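Local coordinates for protein GH59 galactosidase (Clostridium cellulolyticum, PDB 2V4V) that binds xylose through this family 6 carbohydrate-binding module, one part of a longer, probably polysaccharide-degrading family 59 glycoside hydrolase, at residues N65-L70 and G75-T80; T39-V44 and N123-S128; E21-S24 and E28-G31; S2-I7 and D48-F53; L110-K113 and L119-L122. All blocks are in the same frame, centred on the assembly; numbering follows the deposited sequence.

Contact 1. Residues N65-L70 and G75-T80; sequences NIEIRL and GTLIGT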
# COMPACT_ATOMS: atom_id res chain seq x y z
N ASN A 65 3.58 -8.81 2.02
CA ASN A 65 2.66 -8.55 0.90
C ASN A 65 1.71 -7.41 1.27
O ASN A 65 1.35 -7.26 2.43
CB ASN A 65 1.75 -9.76 0.61
CG ASN A 65 2.49 -10.90 -0.10
OD1 ASN A 65 3.51 -10.70 -0.78
ND2 ASN A 65 1.92 -12.13 0.03
N ILE A 66 1.33 -6.62 0.25
CA ILE A 66 0.26 -5.62 0.39
C ILE A 66 -0.93 -6.19 -0.34
O ILE A 66 -0.92 -6.30 -1.55
CB ILE A 66 0.62 -4.26 -0.25
CG1 ILE A 66 1.95 -3.71 0.31
CG2 ILE A 66 -0.55 -3.28 -0.09
CD1 ILE A 66 2.44 -2.45 -0.38
N GLU A 67 -1.93 -6.63 0.42
CA GLU A 67 -3.16 -7.10 -0.18
C GLU A 67 -4.02 -5.89 -0.49
O GLU A 67 -4.25 -5.04 0.40
CB GLU A 67 -3.90 -8.05 0.76
CG GLU A 67 -3.22 -9.43 0.81
CD GLU A 67 -3.97 -10.45 1.69
OE1 GLU A 67 -4.89 -10.07 2.40
OE2 GLU A 67 -3.57 -11.65 1.64
N ILE A 68 -4.50 -5.80 -1.72
CA ILE A 68 -5.28 -4.64 -2.10
C ILE A 68 -6.74 -5.09 -2.14
O ILE A 68 -7.12 -5.85 -3.04
CB ILE A 68 -4.91 -4.15 -3.52
CG1 ILE A 68 -3.42 -3.81 -3.60
CG2 ILE A 68 -5.71 -2.91 -3.90
CD1 ILE A 68 -2.85 -3.93 -5.01
N ARG A 69 -7.54 -4.59 -1.17
CA ARG A 69 -8.90 -5.07 -1.00
C ARG A 69 -9.88 -3.89 -1.12
O ARG A 69 -9.54 -2.75 -0.82
CB ARG A 69 -9.06 -5.72 0.38
CG ARG A 69 -8.35 -7.10 0.43
CD ARG A 69 -8.44 -7.76 1.80
NE ARG A 69 -7.69 -9.01 1.81
CZ ARG A 69 -8.12 -10.17 1.31
NH1 ARG A 69 -9.35 -10.28 0.76
NH2 ARG A 69 -7.33 -11.25 1.38
N LEU A 70 -11.09 -4.17 -1.65
CA LEU A 70 -12.04 -3.09 -1.86
C LEU A 70 -13.13 -3.09 -0.81
O LEU A 70 -13.76 -4.11 -0.53
CB LEU A 70 -12.67 -3.21 -3.25
CG LEU A 70 -11.72 -3.09 -4.43
CD1 LEU A 70 -12.49 -3.25 -5.77
CD2 LEU A 70 -10.92 -1.79 -4.39
N GLY A 75 -12.38 -7.38 2.40
CA GLY A 75 -13.22 -7.34 1.18
C GLY A 75 -12.52 -7.93 -0.03
O GLY A 75 -11.33 -8.36 0.02
N THR A 76 -13.26 -7.92 -1.15
CA THR A 76 -12.77 -8.48 -2.39
C THR A 76 -11.33 -8.07 -2.70
O THR A 76 -11.01 -6.89 -2.69
CB THR A 76 -13.67 -8.00 -3.52
OG1 THR A 76 -15.02 -8.32 -3.16
CG2 THR A 76 -13.35 -8.70 -4.87
N LEU A 77 -10.51 -9.08 -2.97
CA LEU A 77 -9.10 -8.87 -3.30
C LEU A 77 -8.94 -8.54 -4.78
O LEU A 77 -9.50 -9.24 -5.63
CB LEU A 77 -8.31 -10.17 -2.97
CG LEU A 77 -6.77 -10.15 -3.09
CD1 LEU A 77 -6.09 -9.21 -2.08
CD2 LEU A 77 -6.26 -11.54 -2.92
N ILE A 78 -8.17 -7.49 -5.09
CA ILE A 78 -7.92 -7.18 -6.50
C ILE A 78 -6.44 -7.27 -6.88
O ILE A 78 -6.11 -7.20 -8.06
CB ILE A 78 -8.52 -5.82 -6.93
CG1 ILE A 78 -7.80 -4.68 -6.18
CG2 ILE A 78 -9.99 -5.84 -6.67
CD1 ILE A 78 -8.16 -3.27 -6.66
N GLY A 79 -5.56 -7.49 -5.89
CA GLY A 79 -4.17 -7.75 -6.19
C GLY A 79 -3.39 -7.97 -4.93
O GLY A 79 -3.86 -7.58 -3.86
N THR A 80 -2.19 -8.56 -5.05
CA THR A 80 -1.34 -8.78 -3.88
C THR A 80 0.05 -8.37 -4.33
O THR A 80 0.63 -8.99 -5.24
CB THR A 80 -1.34 -10.29 -3.47
OG1 THR A 80 -2.69 -10.67 -3.15
CG2 THR A 80 -0.49 -10.48 -2.21
O HOH W 1 -3.08 -12.54 -1.13

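Contact 2. Residues T39-V44 and N123-S128; sequences TVYNNV and NWFTFS. With NA (sodium ion), chain C.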
# COMPACT_ATOMS: atom_id res chain seq x y z
N THR A 39 -4.14 0.26 6.05
CA THR A 39 -4.56 1.64 5.89
C THR A 39 -5.70 1.65 4.88
O THR A 39 -5.81 0.72 4.05
CB THR A 39 -3.41 2.59 5.38
OG1 THR A 39 -2.78 2.03 4.23
CG2 THR A 39 -2.36 2.83 6.47
N VAL A 40 -6.48 2.72 4.92
CA VAL A 40 -7.69 2.83 4.07
C VAL A 40 -7.69 4.20 3.35
O VAL A 40 -7.39 5.22 3.99
CB VAL A 40 -8.98 2.80 4.92
CG1 VAL A 40 -10.22 2.67 3.96
CG2 VAL A 40 -8.94 1.74 6.03
N TYR A 41 -8.02 4.21 2.06
CA TYR A 41 -8.09 5.41 1.28
C TYR A 41 -9.50 5.50 0.65
O TYR A 41 -9.81 4.72 -0.16
CB TYR A 41 -6.95 5.40 0.20
CG TYR A 41 -5.62 5.14 0.87
CD1 TYR A 41 -5.21 3.87 1.17
CD2 TYR A 41 -4.84 6.18 1.29
CE1 TYR A 41 -4.06 3.64 1.85
CE2 TYR A 41 -3.67 5.97 1.93
CZ TYR A 41 -3.29 4.71 2.26
OH TYR A 41 -2.12 4.51 2.95
N ASN A 42 -10.33 6.44 1.13
CA ASN A 42 -11.72 6.45 0.72
C ASN A 42 -11.91 7.02 -0.68
O ASN A 42 -11.19 7.92 -1.13
CB ASN A 42 -12.57 7.28 1.69
CG ASN A 42 -12.73 6.63 3.06
OD1 ASN A 42 -12.26 5.53 3.30
ND2 ASN A 42 -13.38 7.34 3.97
N ASN A 43 -12.98 6.54 -1.32
CA ASN A 43 -13.48 7.17 -2.54
C ASN A 43 -12.42 7.28 -3.62
O ASN A 43 -12.19 8.37 -4.20
CB ASN A 43 -14.00 8.57 -2.23
CG ASN A 43 -15.09 8.56 -1.19
OD1 ASN A 43 -15.84 7.58 -1.09
ND2 ASN A 43 -15.18 9.64 -0.39
N VAL A 44 -11.75 6.17 -3.87
CA VAL A 44 -10.79 6.12 -4.97
C VAL A 44 -11.55 5.74 -6.26
O VAL A 44 -12.30 4.76 -6.29
CB VAL A 44 -9.69 5.08 -4.71
CG1 VAL A 44 -8.77 4.99 -5.88
CG2 VAL A 44 -8.87 5.43 -3.43
N ASN A 123 5.80 4.66 1.44
CA ASN A 123 5.88 6.10 1.23
C ASN A 123 4.66 6.62 0.46
O ASN A 123 3.91 7.49 0.93
CB ASN A 123 7.20 6.40 0.50
CG ASN A 123 7.41 7.87 0.21
OD1 ASN A 123 6.58 8.74 0.55
ND2 ASN A 123 8.55 8.19 -0.43
N TRP A 124 4.39 6.02 -0.70
CA TRP A 124 3.25 6.39 -1.54
C TRP A 124 2.93 5.21 -2.45
O TRP A 124 3.68 4.25 -2.50
CB TRP A 124 3.54 7.68 -2.35
CG TRP A 124 4.74 7.64 -3.23
CD1 TRP A 124 5.99 8.11 -2.93
CD2 TRP A 124 4.84 7.09 -4.55
NE1 TRP A 124 6.86 7.91 -3.96
CE2 TRP A 124 6.17 7.30 -4.98
CE3 TRP A 124 3.91 6.51 -5.44
CZ2 TRP A 124 6.62 6.88 -6.24
CZ3 TRP A 124 4.37 6.08 -6.69
CH2 TRP A 124 5.71 6.29 -7.08
N PHE A 125 1.77 5.25 -3.12
CA PHE A 125 1.50 4.21 -4.10
C PHE A 125 0.64 4.83 -5.19
O PHE A 125 0.13 5.96 -5.06
CB PHE A 125 0.73 3.05 -3.44
CG PHE A 125 -0.56 3.48 -2.80
CD1 PHE A 125 -1.74 3.29 -3.49
CD2 PHE A 125 -0.60 4.05 -1.52
CE1 PHE A 125 -2.95 3.67 -2.95
CE2 PHE A 125 -1.81 4.44 -0.98
CZ PHE A 125 -2.97 4.23 -1.67
N THR A 126 0.48 4.06 -6.25
CA THR A 126 -0.43 4.50 -7.33
C THR A 126 -0.91 3.29 -8.13
O THR A 126 -0.29 2.20 -8.04
CB THR A 126 0.28 5.49 -8.32
OG1 THR A 126 -0.67 6.10 -9.22
CG2 THR A 126 1.41 4.77 -9.10
N PHE A 127 -2.00 3.45 -8.88
CA PHE A 127 -2.39 2.40 -9.82
C PHE A 127 -2.04 2.82 -11.26
O PHE A 127 -1.91 4.01 -11.56
CB PHE A 127 -3.88 2.12 -9.76
CG PHE A 127 -4.31 1.49 -8.48
CD1 PHE A 127 -4.44 0.10 -8.38
CD2 PHE A 127 -4.59 2.28 -7.35
CE1 PHE A 127 -4.87 -0.50 -7.18
CE2 PHE A 127 -5.04 1.70 -6.14
CZ PHE A 127 -5.14 0.31 -6.05
N SER A 128 -1.91 1.83 -12.14
CA SER A 128 -1.61 2.12 -13.57
C SER A 128 -2.71 1.53 -14.41
O SER A 128 -3.32 0.54 -14.04
CB SER A 128 -0.27 1.50 -13.96
OG SER A 128 -0.24 0.12 -13.58
NA NA C . 4.65 9.60 1.77
O HOH W 2 4.90 12.05 1.98

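Contact 3. Residues E21-S24 and E28-G31; sequences ETCS and EDVG. With NA (sodium ion), chain C; XYP (beta-D-xylopyranose), chain B.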
# COMPACT_ATOMS: atom_id res chain seq x y z
N GLU A 21 5.73 8.46 10.12
CA GLU A 21 7.06 8.91 10.55
C GLU A 21 7.77 9.63 9.42
O GLU A 21 7.33 9.56 8.24
CB GLU A 21 7.90 7.76 11.06
CG GLU A 21 8.08 6.69 9.98
CD GLU A 21 8.96 5.52 10.39
OE1 GLU A 21 9.61 5.55 11.48
OE2 GLU A 21 9.03 4.59 9.56
N THR A 22 8.91 10.26 9.74
CA THR A 22 9.68 11.03 8.75
C THR A 22 10.28 10.05 7.76
O THR A 22 10.91 9.08 8.16
CB THR A 22 10.84 11.76 9.44
OG1 THR A 22 10.33 12.54 10.53
CG2 THR A 22 11.57 12.69 8.46
N CYS A 23 10.08 10.36 6.48
CA CYS A 23 10.60 9.53 5.40
C CYS A 23 11.89 10.13 4.85
O CYS A 23 11.93 11.33 4.58
CB CYS A 23 9.56 9.45 4.29
SG CYS A 23 10.08 8.53 2.79
N SER A 24 12.96 9.32 4.73
CA SER A 24 14.25 9.81 4.23
C SER A 24 14.17 10.45 2.85
O SER A 24 15.00 11.32 2.52
CB SER A 24 15.25 8.65 4.12
OG SER A 24 14.83 7.80 3.02
N GLU A 28 6.54 11.72 4.49
CA GLU A 28 6.30 10.72 5.55
C GLU A 28 6.17 9.34 4.97
O GLU A 28 5.81 9.19 3.79
CB GLU A 28 5.02 11.01 6.27
CG GLU A 28 4.88 12.49 6.66
CD GLU A 28 3.67 12.72 7.53
OE1 GLU A 28 2.90 13.64 7.12
OE2 GLU A 28 3.51 12.00 8.56
N ASP A 29 6.47 8.33 5.80
CA ASP A 29 6.07 6.97 5.46
C ASP A 29 5.14 6.40 6.53
O ASP A 29 5.20 6.81 7.71
CB ASP A 29 7.29 6.03 5.25
CG ASP A 29 8.13 5.89 6.51
OD1 ASP A 29 9.09 6.71 6.66
OD2 ASP A 29 7.81 4.96 7.34
N VAL A 30 4.32 5.44 6.10
CA VAL A 30 3.59 4.62 7.03
C VAL A 30 4.55 3.52 7.43
O VAL A 30 5.03 2.73 6.58
CB VAL A 30 2.33 4.03 6.36
CG1 VAL A 30 1.82 2.86 7.11
CG2 VAL A 30 1.26 5.13 6.28
N GLY A 31 4.85 3.50 8.73
CA GLY A 31 5.73 2.47 9.29
C GLY A 31 5.08 1.73 10.46
O GLY A 31 3.88 1.83 10.70
NA NA C . 4.65 9.60 1.77
O1 XYP B . 12.20 1.35 14.52
C1 XYP B . 11.08 1.25 13.65
C2 XYP B . 11.40 2.13 12.46
C3 XYP B . 10.28 2.06 11.44
C4 XYP B . 9.92 0.60 11.15
C5 XYP B . 9.73 -0.18 12.46
O2 XYP B . 11.50 3.51 12.81
O3 XYP B . 10.63 2.73 10.24
O4 XYP B . 8.72 0.50 10.41
O5 XYP B . 10.89 -0.05 13.25
O HOH W 2 4.90 12.05 1.98

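Contact 4. Residues S2-I7 and D48-F53; sequences SAYSRI and DGVGGF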
# COMPACT_ATOMS: atom_id res chain seq x y z
N SER A 2 -8.27 10.10 -7.68
CA SER A 2 -8.06 9.21 -8.81
C SER A 2 -7.16 8.05 -8.40
O SER A 2 -6.13 8.25 -7.73
CB SER A 2 -7.35 9.98 -9.92
OG SER A 2 -7.06 9.11 -10.98
N ALA A 3 -7.51 6.84 -8.84
CA ALA A 3 -6.60 5.69 -8.62
C ALA A 3 -5.22 5.89 -9.28
O ALA A 3 -4.21 5.28 -8.84
CB ALA A 3 -7.25 4.37 -9.14
N TYR A 4 -5.19 6.74 -10.29
CA TYR A 4 -4.02 6.93 -11.15
C TYR A 4 -3.11 8.06 -10.68
O TYR A 4 -2.05 8.27 -11.27
CB TYR A 4 -4.46 7.08 -12.63
CG TYR A 4 -5.37 5.93 -12.95
CD1 TYR A 4 -4.85 4.63 -13.07
CD2 TYR A 4 -6.75 6.09 -12.99
CE1 TYR A 4 -5.69 3.54 -13.29
CE2 TYR A 4 -7.61 4.99 -13.20
CZ TYR A 4 -7.06 3.71 -13.36
OH TYR A 4 -7.82 2.56 -13.59
N SER A 5 -3.52 8.76 -9.62
CA SER A 5 -2.73 9.78 -8.98
C SER A 5 -1.71 9.13 -8.04
O SER A 5 -1.79 7.95 -7.67
CB SER A 5 -3.63 10.75 -8.17
OG SER A 5 -4.33 10.10 -7.10
N ARG A 6 -0.72 9.92 -7.66
CA ARG A 6 0.17 9.52 -6.60
C ARG A 6 -0.52 9.74 -5.26
O ARG A 6 -0.86 10.89 -4.90
CB ARG A 6 1.45 10.34 -6.68
CG ARG A 6 2.38 10.12 -5.51
CD ARG A 6 3.61 10.85 -5.85
NE ARG A 6 4.47 11.05 -4.71
CZ ARG A 6 5.79 11.04 -4.77
NH1 ARG A 6 6.41 10.80 -5.94
NH2 ARG A 6 6.48 11.25 -3.65
N ILE A 7 -0.75 8.65 -4.54
CA ILE A 7 -1.46 8.74 -3.27
C ILE A 7 -0.43 8.54 -2.14
O ILE A 7 0.22 7.48 -2.05
CB ILE A 7 -2.56 7.67 -3.20
CG1 ILE A 7 -3.57 7.88 -4.34
CG2 ILE A 7 -3.24 7.64 -1.82
CD1 ILE A 7 -4.57 6.71 -4.50
N ASP A 48 -12.45 3.04 -15.70
CA ASP A 48 -12.46 1.75 -16.38
C ASP A 48 -11.13 1.64 -17.11
O ASP A 48 -10.92 2.31 -18.14
CB ASP A 48 -13.66 1.67 -17.35
CG ASP A 48 -13.48 0.64 -18.46
OD1 ASP A 48 -13.63 1.06 -19.65
OD2 ASP A 48 -13.22 -0.55 -18.16
N GLY A 49 -10.21 0.84 -16.58
CA GLY A 49 -8.89 0.72 -17.23
C GLY A 49 -7.75 0.17 -16.39
O GLY A 49 -6.65 -0.00 -16.92
N VAL A 50 -8.00 -0.11 -15.09
CA VAL A 50 -6.89 -0.46 -14.16
C VAL A 50 -6.19 -1.76 -14.56
O VAL A 50 -6.87 -2.73 -14.93
CB VAL A 50 -7.34 -0.56 -12.66
CG1 VAL A 50 -8.18 -1.85 -12.39
CG2 VAL A 50 -6.12 -0.48 -11.73
N GLY A 51 -4.86 -1.78 -14.51
CA GLY A 51 -4.11 -3.00 -14.78
C GLY A 51 -2.99 -3.32 -13.78
O GLY A 51 -2.50 -4.44 -13.72
N GLY A 52 -2.60 -2.33 -12.98
CA GLY A 52 -1.42 -2.52 -12.14
C GLY A 52 -1.37 -1.62 -10.92
O GLY A 52 -2.16 -0.70 -10.79
N PHE A 53 -0.38 -1.88 -10.07
CA PHE A 53 -0.20 -1.13 -8.79
C PHE A 53 1.30 -1.02 -8.54
O PHE A 53 2.05 -1.98 -8.78
CB PHE A 53 -0.86 -1.94 -7.69
CG PHE A 53 -0.61 -1.45 -6.26
CD1 PHE A 53 -1.49 -0.56 -5.63
CD2 PHE A 53 0.45 -1.99 -5.52
CE1 PHE A 53 -1.30 -0.21 -4.31
CE2 PHE A 53 0.64 -1.63 -4.19
CZ PHE A 53 -0.24 -0.73 -3.59

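Contact 5. Residues L110-K113 and L119-L122; sequences LVFK and LFNL. With XYP (beta-D-xylopyranose), chain B.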
# COMPACT_ATOMS: atom_id res chain seq x y z
N LEU A 110 -5.35 -1.18 1.99
CA LEU A 110 -4.07 -1.84 1.83
C LEU A 110 -3.80 -2.62 3.12
O LEU A 110 -3.59 -2.02 4.17
CB LEU A 110 -2.97 -0.84 1.51
CG LEU A 110 -3.20 0.08 0.30
CD1 LEU A 110 -1.96 0.92 0.13
CD2 LEU A 110 -3.49 -0.78 -0.97
N VAL A 111 -3.86 -3.95 3.03
CA VAL A 111 -3.82 -4.84 4.18
C VAL A 111 -2.47 -5.55 4.16
O VAL A 111 -2.08 -6.16 3.16
CB VAL A 111 -4.98 -5.86 4.18
CG1 VAL A 111 -4.92 -6.73 5.45
CG2 VAL A 111 -6.34 -5.13 4.10
N PHE A 112 -1.70 -5.39 5.24
CA PHE A 112 -0.30 -5.78 5.20
C PHE A 112 -0.15 -7.15 5.82
O PHE A 112 -0.54 -7.37 6.97
CB PHE A 112 0.53 -4.73 5.97
CG PHE A 112 0.24 -3.31 5.52
CD1 PHE A 112 0.32 -2.99 4.14
CD2 PHE A 112 -0.12 -2.33 6.42
CE1 PHE A 112 0.02 -1.68 3.69
CE2 PHE A 112 -0.39 -1.01 6.02
CZ PHE A 112 -0.32 -0.68 4.64
N LYS A 113 0.43 -8.08 5.05
CA LYS A 113 0.50 -9.46 5.53
C LYS A 113 1.92 -10.00 5.40
O LYS A 113 2.64 -9.67 4.45
CB LYS A 113 -0.45 -10.35 4.72
CG LYS A 113 -1.92 -9.94 4.83
CD LYS A 113 -2.53 -10.33 6.17
CE LYS A 113 -4.08 -10.25 6.17
NZ LYS A 113 -4.84 -10.99 5.07
N LEU A 119 7.22 -5.41 8.74
CA LEU A 119 7.26 -5.87 7.36
C LEU A 119 7.94 -4.88 6.39
O LEU A 119 8.92 -5.25 5.67
CB LEU A 119 5.83 -6.18 6.87
CG LEU A 119 5.05 -7.16 7.77
CD1 LEU A 119 3.74 -7.37 7.13
CD2 LEU A 119 5.72 -8.49 8.00
N PHE A 120 7.41 -3.66 6.30
CA PHE A 120 7.98 -2.67 5.37
C PHE A 120 7.38 -1.32 5.74
O PHE A 120 6.43 -1.27 6.58
CB PHE A 120 7.62 -2.99 3.89
CG PHE A 120 6.16 -3.47 3.70
CD1 PHE A 120 5.08 -2.59 3.73
CD2 PHE A 120 5.89 -4.86 3.58
CE1 PHE A 120 3.74 -3.10 3.61
CE2 PHE A 120 4.59 -5.36 3.45
CZ PHE A 120 3.53 -4.48 3.45
N ASN A 121 8.00 -0.26 5.21
CA ASN A 121 7.48 1.12 5.31
C ASN A 121 6.92 1.49 3.92
O ASN A 121 7.51 1.09 2.89
CB ASN A 121 8.60 2.11 5.66
CG ASN A 121 9.14 1.92 7.06
OD1 ASN A 121 10.28 2.35 7.39
ND2 ASN A 121 8.35 1.26 7.88
N LEU A 122 5.84 2.29 3.90
CA LEU A 122 5.18 2.64 2.62
C LEU A 122 5.19 4.15 2.51
O LEU A 122 4.65 4.82 3.38
CB LEU A 122 3.73 2.09 2.59
CG LEU A 122 2.85 2.47 1.41
CD1 LEU A 122 3.37 1.82 0.08
CD2 LEU A 122 1.45 1.94 1.72
O1 XYP B . 12.20 1.35 14.52
C1 XYP B . 11.08 1.25 13.65
C2 XYP B . 11.40 2.13 12.46
C3 XYP B . 10.28 2.06 11.44
C4 XYP B . 9.92 0.60 11.15
C5 XYP B . 9.73 -0.18 12.46
O2 XYP B . 11.50 3.51 12.81
O3 XYP B . 10.63 2.73 10.24
O4 XYP B . 8.72 0.50 10.41
O5 XYP B . 10.89 -0.05 13.25

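Contact 1. Residues N65-L70 and G75-T80
Arg-69 reaches over to Gly-75, and Ile-68 pairs with Ile-78 and Gly-79, in a beta hairpin at one edge of the five-stranded sheet. The strands run antiparallel, at 164°. Ile-68 N donates to Gly-79 O at 2.9 Å, and Ile-78 N donates almost straight to Ile-68 O at 2.8 Å. Nearer the turn, Leu-70 N binds Thr-76 O.

Glu-67, Arg-69, Leu-77 and Thr-80 share one face. The Arg-69 chain is extended as far as NE. From there NH1 donates to Gly-75 O at 2.9 Å, with the acceptor close to the guanidinium plane. CD1 of Leu-77 covers the centre of one guanidinium face. NE and NH2 both grip Glu-67 OE1 (NH2 to OE1 2.9 Å), coming from above the carboxylate plane; Lys-113 NZ also bridges to this oxygen. A water links Glu-67 OE2 to Thr-80 OG1. The guanidinium is thus fixed on two edges.

The other side is apolar. Ile-78 CG1 meets Ile-68 CG2 at 3.6 Å, and its CG2 branch touches Leu-70 CD1 at 3.7 Å. One mostly polar face and one apolar face toward the core fit an edge hairpin of a beta-sandwich, as in family 6 modules.

Contact 2. Residues T39-V44 and N123-S128
Tyr-41 and Phe-125 form a T-shaped aromatic pair in the buried core of the beta-sandwich. Tyr-41 comes from strand 38-48 of the five-stranded sheet, Phe-125 from strand 121-128 of the four-stranded one. The backbones stay far apart, with the CA atoms of Tyr-41 and Phe-125 11.1 Å from each other. The two rings bridge the gap.

Phe-125 presents its edge. Its CZ lies over the centre of the Tyr-41 ring, and its CE2 is 3.6 Å from Tyr-41 CZ. The ring centroids are 4.8 Å apart and the planes stand at 69°. Phe-125 holds CG between its backbone N and carbonyl carbon (chi1 57°), which sends the ring across to the other sheet. Ile-7 and Leu-110 also pack on Phe-125.

The Tyr-41 hydroxyl is buried but served. Thr-39 OG1 donates to Tyr-41 OH at 2.9 Å, and Tyr-41 OH is hydrogen-bonded to Ala-9 O. At the start of strand 121-128, Asn-123 binds the sodium ion with both O and OD1, each at 2.4 Å. The other protein ligands are Glu-8, Glu-10 and Glu-28.

No hydrogen bond crosses here. Van der Waals packing and the CH edge set against the pi face hold the pair, and the two bonds at the hydroxyl hold the end of the tyrosine in place.

Contact 3. Residues E21-S24 and E28-G31
The carboxylates of Glu-21 and Asp-29 meet by their oxygens, with their planes 66° apart. Glu-21 OE2 lies 2.6 Å from Asp-29 OD2. The oxygens of Glu-21 also meet the bound xylose. Xylose O2 donates to Glu-21 OE1 at 3.1 Å, and xylose O3 lies 2.5 Å from Glu-21 OE2, probably as a second bond. Asp-29 stands behind Glu-21 as a second-shell residue, and its OD1 is held by Gln-90 NE2.

Both acids set CG between the backbone N and the carbonyl carbon, with chi1 of 59° for Glu-21 and 62° for Asp-29. This brings their ends together on the same face of the hairpin. The backbones pair antiparallel here: Glu-21 N donates to Asp-29 O at 3.0 Å, and Asp-29 N to Glu-21 O at 2.9 Å. Beyond this pair the CB of Cys-23 packs on the backbone of Glu-28, 3.5 Å from its C atom. Gly-31 lies beside the sugar, its CA 3.8 Å from xylose O4.

The turn end serves the sodium site. Glu-28 O binds the ion at 2.4 Å, and Glu-28 N donates to a water that the ion also holds. Glu-8, Glu-10 and Asn-123 complete the protein ligands.

Strands 19-22 and 28-31 make a small two-stranded sheet. It lies against the start of strand 121-128, where Val-30 bonds to Leu-122, and Tyr-92 of strand 91-98 touches Cys-23 and Asp-29.

Contact 4. Residues S2-I7 and D48-F53
Tyr-4 reaches Val-50 with the hydroxyl end of its ring. Val-50 comes in obliquely at this end, beside the ring edge, with CA near the ring plane. Tyr-4 OH is 3.3 Å from Val-50 CB. The ring itself stays farther off, with Tyr-4 CE1 4.3 Å from Val-50 CG2. One face of the ring is covered by the CB of Ala-3, the residue just before it.

The CG of Tyr-4 sits beside its backbone N (chi1 -51°), and this swings the ring toward the loop at 48-51. The hydroxyl ends 3.1 Å from Val-50 N, but the angle is too poor for a hydrogen bond. Its polar partner is Phe-46 O, on strand 38-48. Gly-49 adds a backbone contact to the same hydroxyl, and its backbone angles suit only glycine.

The N-terminal stretch is shaped by a type I turn from Ser-2 to Ser-5. Ser-2 OG accepts from Tyr-4 N at 3.1 Å, an ST turn. Ser-5 OG donates to Ser-2 O at 2.7 Å, in the carbonyl plane. On the other side, Gly-51 and Gly-52 form a classic beta bulge opposite Ser-128.

The contact joins the N-terminal turn before strand 7-8 to the loop between strands 38-48 and 52-59. The hydroxyl bonds to Phe-46 O, which probably helps fix its position; toward Val-50 it makes packing contact.

Contact 5. Residues L110-K113 and L119-L122
Phe-112 and Phe-120 supply the aromatic part of this contact, an offset edge-to-face pair. The edge of Phe-120 is turned to the face of Phe-112, with the planes nearly perpendicular at 88° and the centroids 5.5 Å apart. The closest approach is Phe-112 CD1 to Phe-120 CE1, 3.5 Å. Phe-120 keeps CG between its backbone N and carbonyl carbon (chi1 41°), and this brings the end of its ring back to strand 105-113.

The apolar contacts of the leucines lie around this pair. Leu-110 CD1 meets Leu-122 CD2 at 3.9 Å, the two side chains crossing at about a right angle. The same CD2 of Leu-122 is 4.3 Å from Phe-112 CZ. Leu-119 CD1 rests on the backbone of Lys-113, 3.6 Å from its C atom.

Polar contacts lie outside the pairing. Lys-113 NZ bridges to Glu-67. Asn-121 belongs to the xylose pocket, together with Glu-21, Gly-31, Phe-32, Trp-89 and Tyr-118.

The segments run roughly antiparallel but share no hydrogen bond, because they belong to different layers. Segment 110-113 pairs with strands 38-48 and 64-70 in the five-stranded sheet. Segment 119-122 leads into strand 121-128 of the facing sheet, next to strand 52-59.

How the contacts relate
Contacts 2 and 5 are the buried ones. Both join the two sheets of the sandwich through strand 121-128, both rest on aromatic pairs, and they meet where Leu-110 packs on Phe-125. Contact 1 is partly buried at a sheet edge. It is held by backbone bonds and charged groups outside, while Ile-68 packs inward on Phe-53 of segment 48-53 and on Phe-127. Contact 4 is a small, partly buried contact joining the N-terminal turn to the loop before strand 52-59, and it touches contact 2 through Thr-126 and Ser-5. Contact 3 is largely polar. It shares the sodium ion with contact 2 and the xylose with contact 5.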